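Local coordinates for hypothetical protein (Aeropyrum pernix, PDB 2P6H), which is of unknown function but belongs to the YjbQ (UPF0047) family and assembles from three copies of a mixed helix-and-sheet chain, at residues V39-T44 / R125-L130; T45-V50 / T91-S96. All blocks are in the same frame, centred on the assembly; numbering follows the deposited sequence.

Interaction 1 (39-44 with 125-130) and interaction 2 (45-50 with 91-96) follow one another along the chain, since residue 45 continues directly from 44, and interaction 2 is nested inside the loop that interaction 1 closes. The first is a buried pairing of neighbouring strands in the five-stranded sheet, apolar at one end and polar at the other. The second, smaller and partly buried, sets an end strand of this chain's three-stranded sheet against the end of helix 84-93, with small aliphatic groups and a single backbone bond. They meet where Val-41 N lies 2.9 Å from Asp-95 O, and both reach the same sulfate ion, through Thr-44, Arg-125 and Thr-45.

Interaction 1 of 2, residues V39-T44 / R125-L130; sequences VYVPHT and RTVNLL. With SO4 (sulfate ion), chain C.
Val-39 CG1 meets Val-127 CG1 at 3.9 Å, and Val-39 and Leu-129 lie side by side on the same face of the sheet. These aliphatic groups form the apolar centre, which Phe-6 of strand 2-9 and Ile-99 of strand 96-102 extend. The strands run antiparallel: Val-39 and Leu-129 make a non-hydrogen-bonded pair, Tyr-40 and Asn-128 a hydrogen-bonded one. In the latter, Asn-128 N reaches Tyr-40 O at 2.7 Å, and Tyr-40 N returns a nearly straight bond to Asn-128 O. On the other face, Tyr-40 sets CG between its backbone N and carbonyl carbon (chi1 62°), which lays the ring across its partner strand. Asn-128 CB sits over a ring face, 3.5 Å from the centroid, in a CH-pi contact. The hydroxyl shares a water with Leu-129 O and is hydrogen-bonded to Ser-107 of the second subunit.

Past the strand end, His-43 turns its ring back to strand 124-133. Its NE2 accepts the backbone N-H of Thr-126 at 2.9 Å, exactly in the ring plane. Pro-42 CG lies over one ring face; over the opposite face come Arg-125 CD, as a CH-pi contact, and NH1. That NH1 donates to sulfate O3 at 2.9 Å, while Arg-125 NE forms a salt bridge with Glu-118. Thr-44 holds sulfate O4 with both N and OG1, each at 2.8 Å. Cut back to an alanine, His-43 would probably leave Thr-126 N without its acceptor and Arg-125 without the ring its CD packs on. The in-plane bond at NE2 fixes the rotation of the imidazole, and the donors round the sulfate, which probably came from the crystallisation liquor, suggest a place suited to an anion, perhaps a phosphate-like group.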
ATOM      1  N   VAL A  39      -9.893   5.539   3.383  1.00 26.85           N
ATOM      2  CA  VAL A  39     -10.192   4.656   4.480  1.00 25.75           C
ATOM      3  C   VAL A  39      -8.902   4.348   5.159  1.00 25.19           C
ATOM      4  O   VAL A  39      -7.956   3.853   4.560  1.00 23.35           O
ATOM      5  CB  VAL A  39     -10.778   3.348   3.951  1.00 25.74           C
ATOM      6  CG1 VAL A  39     -11.202   2.459   5.118  1.00 23.33           C
ATOM      7  CG2 VAL A  39     -11.985   3.638   3.078  1.00 26.20           C
ATOM      8  N   TYR A  40      -8.795   4.642   6.447  1.00 25.84           N
ATOM      9  CA  TYR A  40      -7.550   4.378   7.144  1.00 26.97           C
ATOM     10  C   TYR A  40      -7.780   4.058   8.612  1.00 26.96           C
ATOM     11  O   TYR A  40      -8.774   4.448   9.220  1.00 25.76           O
ATOM     12  CB  TYR A  40      -6.589   5.577   6.978  1.00 29.27           C
ATOM     13  CG  TYR A  40      -7.134   6.842   7.572  1.00 32.73           C
ATOM     14  CD1 TYR A  40      -8.240   7.479   7.007  1.00 33.64           C
ATOM     15  CD2 TYR A  40      -6.486   7.444   8.656  1.00 34.07           C
ATOM     16  CE1 TYR A  40      -8.704   8.685   7.526  1.00 34.75           C
ATOM     17  CE2 TYR A  40      -6.946   8.654   9.171  1.00 34.21           C
ATOM     18  CZ  TYR A  40      -8.065   9.266   8.608  1.00 34.68           C
ATOM     19  OH  TYR A  40      -8.520  10.471   9.117  1.00 35.11           O
ATOM     20  N   VAL A  41      -6.852   3.264   9.159  1.00 25.12           N
ATOM     21  CA  VAL A  41      -6.935   2.903  10.555  1.00 25.41           C
ATOM     22  C   VAL A  41      -5.705   3.475  11.293  1.00 25.77           C
ATOM     23  O   VAL A  41      -4.599   3.521  10.769  1.00 26.74           O
ATOM     24  CB  VAL A  41      -7.088   1.348  10.662  1.00 25.03           C
ATOM     25  CG1 VAL A  41      -8.063   0.845   9.600  1.00 24.98           C
ATOM     26  CG2 VAL A  41      -5.742   0.676  10.469  1.00 24.17           C
ATOM     27  N   PRO A  42      -5.933   4.020  12.486  1.00 26.18           N
ATOM     28  CA  PRO A  42      -4.873   4.613  13.283  1.00 25.80           C
ATOM     29  C   PRO A  42      -4.097   3.559  14.104  1.00 25.55           C
ATOM     30  O   PRO A  42      -3.329   3.889  14.997  1.00 26.20           O
ATOM     31  CB  PRO A  42      -5.592   5.551  14.229  1.00 26.36           C
ATOM     32  CG  PRO A  42      -6.841   4.770  14.602  1.00 27.14           C
ATOM     33  CD  PRO A  42      -7.215   4.191  13.171  1.00 25.37           C
ATOM     34  N   HIS A  43      -4.295   2.287  13.772  1.00 23.51           N
ATOM     35  CA  HIS A  43      -3.640   1.209  14.521  1.00 24.40           C
ATOM     36  C   HIS A  43      -2.370   0.684  13.854  1.00 23.46           C
ATOM     37  O   HIS A  43      -2.316   0.575  12.632  1.00 22.88           O
ATOM     38  CB  HIS A  43      -4.621   0.045  14.719  1.00 22.79           C
ATOM     39  CG  HIS A  43      -5.938   0.453  15.306  1.00 25.03           C
ATOM     40  ND1 HIS A  43      -6.053   1.031  16.552  1.00 25.43           N
ATOM     41  CD2 HIS A  43      -7.198   0.368  14.813  1.00 24.54           C
ATOM     42  CE1 HIS A  43      -7.325   1.288  16.801  1.00 24.84           C
ATOM     43  NE2 HIS A  43      -8.041   0.897  15.761  1.00 26.34           N
ATOM     44  N   THR A  44      -1.361   0.367  14.665  1.00 22.70           N
ATOM     45  CA  THR A  44      -0.104  -0.181  14.163  1.00 22.07           C
ATOM     46  C   THR A  44      -0.139  -1.720  14.203  1.00 22.70           C
ATOM     47  O   THR A  44       0.782  -2.368  13.718  1.00 22.40           O
ATOM     48  CB  THR A  44       1.113   0.265  15.015  1.00 23.76           C
ATOM     49  OG1 THR A  44       0.980  -0.253  16.347  1.00 23.90           O
ATOM     50  CG2 THR A  44       1.222   1.785  15.066  1.00 20.91           C
ATOM     51  N   ARG A 125     -11.716  -1.709  17.801  1.00 30.73           N
ATOM     52  CA  ARG A 125     -10.930  -0.939  16.848  1.00 29.12           C
ATOM     53  C   ARG A 125     -11.667   0.220  16.181  1.00 28.92           C
ATOM     54  O   ARG A 125     -12.880   0.341  16.296  1.00 28.63           O
ATOM     55  CB  ARG A 125     -10.391  -1.883  15.791  1.00 27.82           C
ATOM     56  CG  ARG A 125      -9.540  -3.007  16.331  1.00 27.09           C
ATOM     57  CD  ARG A 125      -8.278  -2.508  17.045  1.00 26.42           C
ATOM     58  NE  ARG A 125      -7.229  -3.517  16.941  1.00 25.92           N
ATOM     59  CZ  ARG A 125      -5.938  -3.274  17.137  1.00 23.44           C
ATOM     60  NH1 ARG A 125      -5.532  -2.047  17.470  1.00 23.36           N
ATOM     61  NH2 ARG A 125      -5.034  -4.237  16.933  1.00 23.02           N
ATOM     62  N   THR A 126     -10.917   1.079  15.499  1.00 28.15           N
ATOM     63  CA  THR A 126     -11.466   2.259  14.819  1.00 28.03           C
ATOM     64  C   THR A 126     -11.066   2.320  13.351  1.00 28.03           C
ATOM     65  O   THR A 126      -9.969   1.940  12.961  1.00 28.02           O
ATOM     66  CB  THR A 126     -10.948   3.515  15.505  1.00 29.56           C
ATOM     67  OG1 THR A 126     -11.400   3.526  16.861  1.00 30.39           O
ATOM     68  CG2 THR A 126     -11.490   4.759  14.793  1.00 30.02           C
ATOM     69  N   VAL A 127     -12.029   2.765  12.522  1.00 27.02           N
ATOM     70  CA  VAL A 127     -11.737   3.047  11.124  1.00 27.35           C
ATOM     71  C   VAL A 127     -12.097   4.478  10.870  1.00 28.61           C
ATOM     72  O   VAL A 127     -13.204   4.915  11.179  1.00 27.57           O
ATOM     73  CB  VAL A 127     -12.631   2.180  10.231  1.00 26.74           C
ATOM     74  CG1 VAL A 127     -12.445   2.593   8.762  1.00 26.32           C
ATOM     75  CG2 VAL A 127     -12.290   0.717  10.380  1.00 26.69           C
ATOM     76  N   ASN A 128     -11.113   5.226  10.373  1.00 27.46           N
ATOM     77  CA  ASN A 128     -11.360   6.620  10.112  1.00 29.22           C
ATOM     78  C   ASN A 128     -11.651   6.816   8.621  1.00 31.04           C
ATOM     79  O   ASN A 128     -11.178   6.064   7.778  1.00 30.60           O
ATOM     80  CB  ASN A 128     -10.089   7.409  10.507  1.00 28.94           C
ATOM     81  CG  ASN A 128      -9.930   7.454  12.016  1.00 30.77           C
ATOM     82  OD1 ASN A 128      -8.830   7.529  12.551  1.00 32.25           O
ATOM     83  ND2 ASN A 128     -11.081   7.436  12.722  1.00 28.06           N
ATOM     84  N   LEU A 129     -12.454   7.828   8.313  1.00 31.22           N
ATOM     85  CA  LEU A 129     -12.868   8.065   6.934  1.00 32.28           C
ATOM     86  C   LEU A 129     -12.754   9.538   6.582  1.00 33.22           C
ATOM     87  O   LEU A 129     -13.030  10.415   7.401  1.00 33.00           O
ATOM     88  CB  LEU A 129     -14.327   7.621   6.728  1.00 31.86           C
ATOM     89  CG  LEU A 129     -14.693   6.201   7.184  1.00 32.14           C
ATOM     90  CD1 LEU A 129     -16.195   6.017   7.248  1.00 31.28           C
ATOM     91  CD2 LEU A 129     -14.064   5.188   6.240  1.00 30.20           C
ATOM     92  N   LEU A 130     -12.333   9.800   5.352  1.00 33.85           N
ATOM     93  CA  LEU A 130     -12.168  11.166   4.855  1.00 34.69           C
ATOM     94  C   LEU A 130     -12.682  11.244   3.432  1.00 35.28           C
ATOM     95  O   LEU A 130     -12.316  10.458   2.568  1.00 35.23           O
ATOM     96  CB  LEU A 130     -10.676  11.565   4.900  1.00 35.05           C
ATOM     97  CG  LEU A 130     -10.388  12.997   4.374  1.00 36.31           C
ATOM     98  CD1 LEU A 130      -9.099  13.583   4.951  1.00 37.32           C
ATOM     99  CD2 LEU A 130     -10.240  13.050   2.854  1.00 35.50           C
TER
HETATM  100  S   SO4 C 501      -2.226   0.025  18.110  1.00 30.33           S
HETATM  101  O1  SO4 C 501      -1.451  -0.840  19.117  1.00 31.44           O
HETATM  102  O2  SO4 C 501      -3.264   0.846  18.733  1.00 33.10           O
HETATM  103  O3  SO4 C 501      -2.906  -0.810  17.124  1.00 29.67           O
HETATM  104  O4  SO4 C 501      -1.317   0.917  17.402  1.00 29.04           O
HETATM  105  O   HOH W   1     -11.020  11.333   9.573  1.00 57.31           O

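Interaction 2 of 2, residues T45-V50 / T91-S96. With SO4 (sulfate ion), chain C.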
ATOM      1  N   THR A  45      -1.189  -2.294  14.794  1.00 22.52           N
ATOM      2  CA  THR A  45      -1.269  -3.772  14.805  1.00 24.87           C
ATOM      3  C   THR A  45      -2.569  -4.279  14.207  1.00 24.92           C
ATOM      4  O   THR A  45      -3.025  -5.379  14.488  1.00 24.81           O
ATOM      5  CB  THR A  45      -1.189  -4.317  16.234  1.00 25.06           C
ATOM      6  OG1 THR A  45      -2.225  -3.727  17.021  1.00 25.68           O
ATOM      7  CG2 THR A  45       0.164  -3.963  16.856  1.00 23.78           C
ATOM      8  N   ALA A  46      -3.109  -3.465  13.313  1.00 25.46           N
ATOM      9  CA  ALA A  46      -4.267  -3.832  12.514  1.00 24.97           C
ATOM     10  C   ALA A  46      -4.044  -3.185  11.179  1.00 25.05           C
ATOM     11  O   ALA A  46      -3.227  -2.287  11.024  1.00 24.74           O
ATOM     12  CB  ALA A  46      -5.628  -3.363  13.155  1.00 24.39           C
ATOM     13  N   ALA A  47      -4.747  -3.651  10.154  1.00 24.08           N
ATOM     14  CA  ALA A  47      -4.561  -3.086   8.820  1.00 23.96           C
ATOM     15  C   ALA A  47      -5.874  -3.094   8.047  1.00 23.83           C
ATOM     16  O   ALA A  47      -6.902  -3.544   8.538  1.00 22.83           O
ATOM     17  CB  ALA A  47      -3.507  -3.911   8.066  1.00 23.41           C
ATOM     18  N   VAL A  48      -5.840  -2.515   6.837  1.00 23.83           N
ATOM     19  CA  VAL A  48      -7.000  -2.590   5.955  1.00 25.25           C
ATOM     20  C   VAL A  48      -6.546  -2.979   4.575  1.00 25.02           C
ATOM     21  O   VAL A  48      -5.520  -2.536   4.082  1.00 23.60           O
ATOM     22  CB  VAL A  48      -7.709  -1.235   5.848  1.00 27.87           C
ATOM     23  CG1 VAL A  48      -6.690  -0.126   5.602  1.00 31.15           C
ATOM     24  CG2 VAL A  48      -8.681  -1.265   4.673  1.00 29.57           C
ATOM     25  N   ALA A  49      -7.339  -3.873   3.983  1.00 23.33           N
ATOM     26  CA  ALA A  49      -7.041  -4.345   2.660  1.00 24.06           C
ATOM     27  C   ALA A  49      -8.299  -4.347   1.825  1.00 23.81           C
ATOM     28  O   ALA A  49      -9.410  -4.240   2.328  1.00 22.92           O
ATOM     29  CB  ALA A  49      -6.545  -5.766   2.805  1.00 22.05           C
ATOM     30  N   VAL A  50      -8.131  -4.506   0.527  1.00 22.77           N
ATOM     31  CA  VAL A  50      -9.276  -4.623  -0.361  1.00 22.81           C
ATOM     32  C   VAL A  50      -9.195  -5.907  -1.116  1.00 22.57           C
ATOM     33  O   VAL A  50      -8.239  -6.180  -1.831  1.00 19.85           O
ATOM     34  CB  VAL A  50      -9.236  -3.519  -1.396  1.00 24.13           C
ATOM     35  CG1 VAL A  50     -10.348  -3.731  -2.422  1.00 22.88           C
ATOM     36  CG2 VAL A  50      -9.425  -2.172  -0.723  1.00 23.85           C
ATOM     37  N   THR A  91       2.826  -3.647   8.364  1.00 22.41           N
ATOM     38  CA  THR A  91       3.739  -2.994   7.415  1.00 23.09           C
ATOM     39  C   THR A  91       3.599  -3.486   5.967  1.00 23.28           C
ATOM     40  O   THR A  91       3.868  -2.756   5.031  1.00 23.24           O
ATOM     41  CB  THR A  91       5.221  -3.100   7.852  1.00 25.46           C
ATOM     42  OG1 THR A  91       5.742  -4.390   7.517  1.00 31.73           O
ATOM     43  CG2 THR A  91       5.415  -2.833   9.341  1.00 22.17           C
ATOM     44  N   ILE A  92       3.259  -4.777   5.737  1.00 20.44           N
ATOM     45  CA  ILE A  92       3.197  -5.114   4.282  1.00 21.04           C
ATOM     46  C   ILE A  92       1.770  -5.232   3.790  1.00 21.43           C
ATOM     47  O   ILE A  92       1.519  -5.583   2.644  1.00 23.10           O
ATOM     48  CB  ILE A  92       3.806  -6.471   4.028  1.00 21.34           C
ATOM     49  CG1 ILE A  92       3.177  -7.480   5.010  1.00 19.22           C
ATOM     50  CG2 ILE A  92       5.328  -6.407   4.270  1.00 20.69           C
ATOM     51  CD1 ILE A  92       3.483  -8.961   4.774  1.00 23.80           C
ATOM     52  N   ILE A  93       0.775  -4.960   4.673  1.00 21.39           N
ATOM     53  CA  ILE A  93      -0.589  -4.896   4.164  1.00 21.39           C
ATOM     54  C   ILE A  93      -0.993  -3.445   3.986  1.00 21.96           C
ATOM     55  O   ILE A  93      -1.600  -3.058   2.997  1.00 21.98           O
ATOM     56  CB  ILE A  93      -1.553  -5.586   5.154  1.00 20.90           C
ATOM     57  CG1 ILE A  93      -1.355  -7.104   5.137  1.00 22.26           C
ATOM     58  CG2 ILE A  93      -3.013  -5.297   4.766  1.00 18.71           C
ATOM     59  CD1 ILE A  93      -2.077  -7.793   6.300  1.00 24.08           C
ATOM     60  N   GLY A  94      -0.620  -2.587   4.931  1.00 22.15           N
ATOM     61  CA  GLY A  94      -0.944  -1.174   4.803  1.00 22.97           C
ATOM     62  C   GLY A  94      -2.083  -0.739   5.715  1.00 23.95           C
ATOM     63  O   GLY A  94      -2.950  -1.537   6.062  1.00 22.92           O
ATOM     64  N   ASP A  95      -2.093   0.532   6.099  1.00 25.08           N
ATOM     65  CA  ASP A  95      -3.120   1.039   7.001  1.00 27.45           C
ATOM     66  C   ASP A  95      -4.071   2.055   6.382  1.00 26.29           C
ATOM     67  O   ASP A  95      -4.880   2.658   7.088  1.00 25.60           O
ATOM     68  CB  ASP A  95      -2.465   1.650   8.242  1.00 30.67           C
ATOM     69  CG  ASP A  95      -1.260   2.480   7.897  1.00 34.43           C
ATOM     70  OD1 ASP A  95      -1.224   3.028   6.777  1.00 36.34           O
ATOM     71  OD2 ASP A  95      -0.351   2.588   8.743  1.00 40.27           O
ATOM     72  N   SER A  96      -3.968   2.269   5.075  1.00 25.91           N
ATOM     73  CA  SER A  96      -4.896   3.200   4.442  1.00 28.13           C
ATOM     74  C   SER A  96      -5.066   2.862   2.962  1.00 28.31           C
ATOM     75  O   SER A  96      -4.167   2.346   2.310  1.00 28.61           O
ATOM     76  CB  SER A  96      -4.369   4.640   4.604  1.00 28.70           C
ATOM     77  OG  SER A  96      -3.461   4.934   3.542  1.00 32.28           O
TER
HETATM   78  S   SO4 C 501      -2.226   0.025  18.110  1.00 30.33           S
HETATM   79  O1  SO4 C 501      -1.451  -0.840  19.117  1.00 31.44           O
HETATM   80  O2  SO4 C 501      -3.264   0.846  18.733  1.00 33.10           O
HETATM   81  O3  SO4 C 501      -2.906  -0.810  17.124  1.00 29.67           O
HETATM   82  O4  SO4 C 501      -1.317   0.917  17.402  1.00 29.04           O
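The C-terminal end of helix 84-93, where a glycine of positive phi leaves the helix, lies against an end strand of this chain's three-stranded sheet. The last helical residue is Ile-93, and Gly-94 follows with a phi of 105°. A side chain at that position would be jammed against the carbonyl oxygen of Ile-93. The turn brings Gly-94 O to the strand, where it accepts the N-H of Val-48 at 3.1 Å, in the carbonyl plane and with an N-H...O angle of 163°.

Beside this bond, Ala-47 CB packs closely on Gly-94 O, 3.2 Å away. Ile-93 has CG2 anti to its backbone N and CG1 anti to the carbonyl carbon (chi1 -71°), and it is CG2 that does the touching. This methyl meets Ala-47 CB at 3.6 Å and Ala-49 CB at 4.1 Å, so it spans two alternate residues of the strand. Val-48 sends CG1 the other way, onto the backbone of the following turn, with Asp-95 C at 3.5 Å and Ser-96 N close by. The small side chains of Ala-47 and Ala-49 are consistent with this close approach. Just before the strand, Thr-45 OG1 donates to sulfate O3 at 3.0 Å and also bonds Arg-125 NH2.

Strand 113-118 pairs with the other edge of 46-51 through Val-117 and Leu-115, and Ile-93 also touches Val-117 there and Ile-65 of helix 55-69. The carboxylate of Asp-95 forms a salt bridge with Arg-97 of the second subunit, while Ile-93 packs on Ile-92 of the third, placing this helix end at the junction of the three chains.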